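Local structure of HD-GYP domain-containing protein (Bdellovibrio bacteriovorus, 3TM8) at residues H170-L181 and L280-R289. The protein binds two iron ions in an HD-GYP domain and is probably related to the phosphodiesterases that hydrolyse the bacterial second messenger cyclic di-GMP. Residues are numbered along the deposited sequence; the frame is centred on the assembly and turned at random.
Sequences HGVTVSTLSIAL and LVSSANAMDR. With FE (Fe (III) ion), chain D; PO4 (phosphate ion), chain C; DMS (dimethyl sulfoxide), chain F.
CG of His170 (chi1 162°) and of Asn285 (chi1 179°) both stand anti to their own backbone N, which carries the ring and the amide to one iron of the HD-domain dinuclear site. His170 NE2 and Asn285 OD1 each bind it at 2.1 Å, the ring and amide planes steeply inclined; O2 of a phosphate probably from the crystallisation liquor, a water, His203 and Asp204 complete the shell, Asp204 also binding the second iron. Asp288, one turn beyond Ala284, is a second-shell residue: its carboxylate lies nearly coplanar with the imidazole, and OD2 accepts a hydrogen bond from His170 ND1 (2.7 Å) on its anti lone pair, fixing the ring's rotation with NE2 turned to the metal. Thr173 CG2 packs on this carboxylate, whose OD1 is held by Thr292. Behind the site the segment axes approach to 8.7 Å, with 126° between their N-to-C directions. Val174 is a knob in the hole formed by Val281, Ala284, Asn285 and Asp288, and Ala284 CB rests against Leu177 CB and Ser178 OG, the latter hydrogen-bonded to Val174 O. Farther along, in the conformer described, Leu280 meets Leu181 tip to tip. On the metal side Asn285 ND2 donates to phosphate O3 at 3.0 Å, and the Arg289 guanidinium, its edge turned to the phosphate, grips O1 with NE and NH2, each at 2.8 Å.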
loop_
_atom_site.group_PDB
_atom_site.type_symbol
_atom_site.label_atom_id
_atom_site.label_comp_id
_atom_site.label_asym_id
_atom_site.label_seq_id
_atom_site.Cartn_x
_atom_site.Cartn_y
_atom_site.Cartn_z
ATOM N N HIS A 170 0.672 1.455 -3.474
ATOM C CA HIS A 170 1.331 2.655 -2.962
ATOM C C HIS A 170 1.161 2.767 -1.437
ATOM O O HIS A 170 2.098 3.129 -0.722
ATOM C CB HIS A 170 0.777 3.861 -3.737
ATOM C CG HIS A 170 1.006 5.201 -3.104
ATOM N ND1 HIS A 170 2.243 5.811 -3.028
ATOM C CD2 HIS A 170 0.122 6.086 -2.584
ATOM C CE1 HIS A 170 2.107 7.005 -2.476
ATOM N NE2 HIS A 170 0.833 7.197 -2.195
ATOM N N GLY A 171 -0.012 2.400 -0.919
ATOM C CA GLY A 171 -0.211 2.376 0.522
ATOM C C GLY A 171 0.730 1.393 1.201
ATOM O O GLY A 171 1.311 1.691 2.254
ATOM N N VAL A 172 0.899 0.210 0.622
ATOM C CA VAL A 172 1.836 -0.740 1.218
ATOM C C VAL A 172 3.264 -0.173 1.214
ATOM O O VAL A 172 3.984 -0.246 2.213
ATOM C CB VAL A 172 1.798 -2.124 0.528
ATOM C CG1 VAL A 172 2.758 -3.075 1.230
ATOM C CG2 VAL A 172 0.371 -2.697 0.527
ATOM N N THR A 173 3.655 0.438 0.102
ATOM C CA THR A 173 4.990 1.007 0.007
ATOM C C THR A 173 5.199 2.110 1.037
ATOM O O THR A 173 6.214 2.133 1.731
ATOM C CB THR A 173 5.262 1.537 -1.405
ATOM O OG1 THR A 173 5.297 0.420 -2.290
ATOM C CG2 THR A 173 6.606 2.246 -1.455
ATOM N N VAL A 174 4.229 3.010 1.138
ATOM C CA VAL A 174 4.322 4.096 2.099
ATOM C C VAL A 174 4.355 3.534 3.529
ATOM O O VAL A 174 5.099 4.030 4.371
ATOM C CB VAL A 174 3.204 5.138 1.868
ATOM C CG1 VAL A 174 3.146 6.161 2.997
ATOM C CG2 VAL A 174 3.420 5.842 0.544
ATOM N N SER A 175 3.599 2.472 3.802
ATOM C CA SER A 175 3.631 1.879 5.136
ATOM C C SER A 175 4.991 1.263 5.455
ATOM O O SER A 175 5.459 1.314 6.597
ATOM C CB SER A 175 2.511 0.847 5.295
ATOM O OG SER A 175 2.877 -0.423 4.777
ATOM N N THR A 176 5.632 0.694 4.442
ATOM C CA THR A 176 6.938 0.066 4.593
ATOM C C THR A 176 7.997 1.121 4.941
ATOM O O THR A 176 8.783 0.951 5.885
ATOM C CB THR A 176 7.332 -0.687 3.305
ATOM O OG1 THR A 176 6.274 -1.580 2.926
ATOM C CG2 THR A 176 8.606 -1.495 3.506
ATOM N N LEU A 177 8.007 2.214 4.178
ATOM C CA LEU A 177 8.914 3.316 4.448
ATOM C C LEU A 177 8.603 3.929 5.804
ATOM O O LEU A 177 9.510 4.326 6.530
ATOM C CB LEU A 177 8.805 4.379 3.362
ATOM C CG LEU A 177 9.214 3.983 1.943
ATOM C CD1 LEU A 177 8.838 5.085 0.962
ATOM C CD2 LEU A 177 10.714 3.680 1.865
ATOM N N SER A 178 7.325 3.993 6.161
ATOM C CA SER A 178 6.946 4.555 7.456
ATOM C C SER A 178 7.444 3.717 8.639
ATOM O O SER A 178 7.894 4.266 9.650
ATOM C CB SER A 178 5.430 4.757 7.547
ATOM O OG SER A 178 4.976 5.739 6.625
ATOM N N ILE A 179 7.354 2.396 8.523
ATOM C CA ILE A 179 7.872 1.520 9.578
ATOM C C ILE A 179 9.371 1.745 9.753
ATOM O O ILE A 179 9.873 1.905 10.875
ATOM C CB ILE A 179 7.620 0.024 9.258
ATOM C CG1 ILE A 179 6.128 -0.302 9.360
ATOM C CG2 ILE A 179 8.443 -0.873 10.199
ATOM C CD1 ILE A 179 5.725 -1.585 8.639
ATOM N N ALA A 180 10.093 1.778 8.638
ATOM C CA ALA A 180 11.535 1.983 8.691
ATOM C C ALA A 180 11.880 3.360 9.255
ATOM O O ALA A 180 12.815 3.490 10.044
ATOM C CB ALA A 180 12.162 1.792 7.314
ATOM N N LEU A 181 11.126 4.384 8.864
ATOM C CA LEU A 181 11.359 5.738 9.366
ATOM C C LEU A 181 11.105 5.807 10.874
ATOM O O LEU A 181 11.876 6.410 11.629
ATOM C CB LEU A 181 10.493 6.747 8.606
ATOM C CG LEU A 181 10.565 8.205 9.063
ATOM C CD1 LEU A 181 11.998 8.714 9.041
ATOM C CD2 LEU A 181 9.694 9.038 8.152
ATOM N N LEU A 280 5.057 11.879 9.781
ATOM C CA LEU A 280 5.898 10.800 9.303
ATOM C C LEU A 280 5.360 10.240 7.975
ATOM O O LEU A 280 6.107 10.096 7.003
ATOM C CB LEU A 280 5.978 9.717 10.386
ATOM C CG LEU A 280 7.082 8.670 10.304
ATOM C CD1 LEU A 280 7.297 7.988 11.647
ATOM C CD2 LEU A 280 6.733 7.649 9.249
ATOM N N VAL A 281 4.067 9.937 7.936
ATOM C CA VAL A 281 3.465 9.418 6.712
ATOM C C VAL A 281 3.556 10.438 5.576
ATOM O O VAL A 281 3.775 10.070 4.421
ATOM C CB VAL A 281 2.005 8.978 6.928
ATOM C CG1 VAL A 281 1.381 8.536 5.611
ATOM C CG2 VAL A 281 1.943 7.841 7.935
ATOM N N SER A 282 3.384 11.716 5.899
ATOM C CA SER A 282 3.514 12.761 4.889
ATOM C C SER A 282 4.890 12.725 4.217
ATOM O O SER A 282 4.992 12.822 2.992
ATOM C CB SER A 282 3.234 14.140 5.477
ATOM O OG SER A 282 3.430 15.134 4.487
ATOM N N SER A 283 5.944 12.589 5.017
ATOM C CA SER A 283 7.298 12.498 4.483
ATOM C C SER A 283 7.501 11.248 3.624
ATOM O O SER A 283 8.043 11.324 2.519
ATOM C CB SER A 283 8.333 12.527 5.614
ATOM O OG SER A 283 8.211 13.707 6.395
ATOM N N ALA A 284 7.074 10.098 4.138
ATOM C CA ALA A 284 7.210 8.842 3.416
ATOM C C ALA A 284 6.420 8.872 2.110
ATOM O O ALA A 284 6.906 8.419 1.069
ATOM C CB ALA A 284 6.750 7.684 4.280
ATOM N N ASN A 285 5.209 9.417 2.165
ATOM C CA ASN A 285 4.411 9.550 0.967
ATOM C C ASN A 285 5.070 10.435 -0.073
ATOM O O ASN A 285 5.067 10.110 -1.257
ATOM C CB ASN A 285 3.047 10.129 1.288
ATOM C CG ASN A 285 2.231 10.298 0.062
ATOM O OD1 ASN A 285 1.820 9.310 -0.531
ATOM N ND2 ASN A 285 2.029 11.537 -0.371
ATOM N N ALA A 286 5.608 11.572 0.358
ATOM C CA ALA A 286 6.178 12.520 -0.584
ATOM C C ALA A 286 7.298 11.843 -1.363
ATOM O O ALA A 286 7.457 12.064 -2.567
ATOM C CB ALA A 286 6.688 13.748 0.149
ATOM N N MET A 287 8.073 11.007 -0.676
ATOM C CA MET A 287 9.145 10.271 -1.337
ATOM C C MET A 287 8.607 9.256 -2.362
ATOM O O MET A 287 9.089 9.212 -3.490
ATOM C CB MET A 287 10.097 9.637 -0.311
ATOM C CG MET A 287 10.884 10.678 0.500
ATOM S SD MET A 287 12.216 11.503 -0.403
ATOM C CE MET A 287 13.508 10.275 -0.239
ATOM N N ASP A 288 7.604 8.456 -1.999
ATOM C CA ASP A 288 7.093 7.489 -2.966
ATOM C C ASP A 288 6.339 8.161 -4.103
ATOM O O ASP A 288 6.354 7.656 -5.225
ATOM C CB ASP A 288 6.222 6.395 -2.349
ATOM C CG ASP A 288 5.938 5.274 -3.341
ATOM O OD1 ASP A 288 6.905 4.786 -3.957
ATOM O OD2 ASP A 288 4.762 4.894 -3.532
ATOM N N ARG A 289 5.674 9.286 -3.842
ATOM C CA ARG A 289 5.036 9.991 -4.952
ATOM C C ARG A 289 6.097 10.360 -5.990
ATOM O O ARG A 289 5.895 10.149 -7.180
ATOM C CB ARG A 289 4.230 11.221 -4.524
ATOM C CG ARG A 289 4.117 12.281 -5.629
ATOM C CD ARG A 289 2.918 13.205 -5.462
ATOM N NE ARG A 289 1.687 12.595 -5.950
ATOM C CZ ARG A 289 1.357 12.467 -7.234
ATOM N NH1 ARG A 289 2.170 12.910 -8.187
ATOM N NH2 ARG A 289 0.211 11.881 -7.561
HETATM FE FE FE D . -0.109 8.918 -1.363
HETATM P P PO4 C . -0.607 11.248 -3.448
HETATM O O1 PO4 C . -0.664 11.533 -4.927
HETATM O O2 PO4 C . 0.060 9.928 -3.145
HETATM O O3 PO4 C . 0.285 12.291 -2.734
HETATM O O4 PO4 C . -1.988 11.385 -2.843
HETATM S S DMS F . 7.587 0.329 -5.308
HETATM O O DMS F . 5.912 0.574 -4.813
HETATM C C1 DMS F . 8.487 1.878 -5.028
HETATM C C2 DMS F . 8.373 -0.675 -4.034
HETATM O O HOH W 1 -0.702 10.542 -0.412
#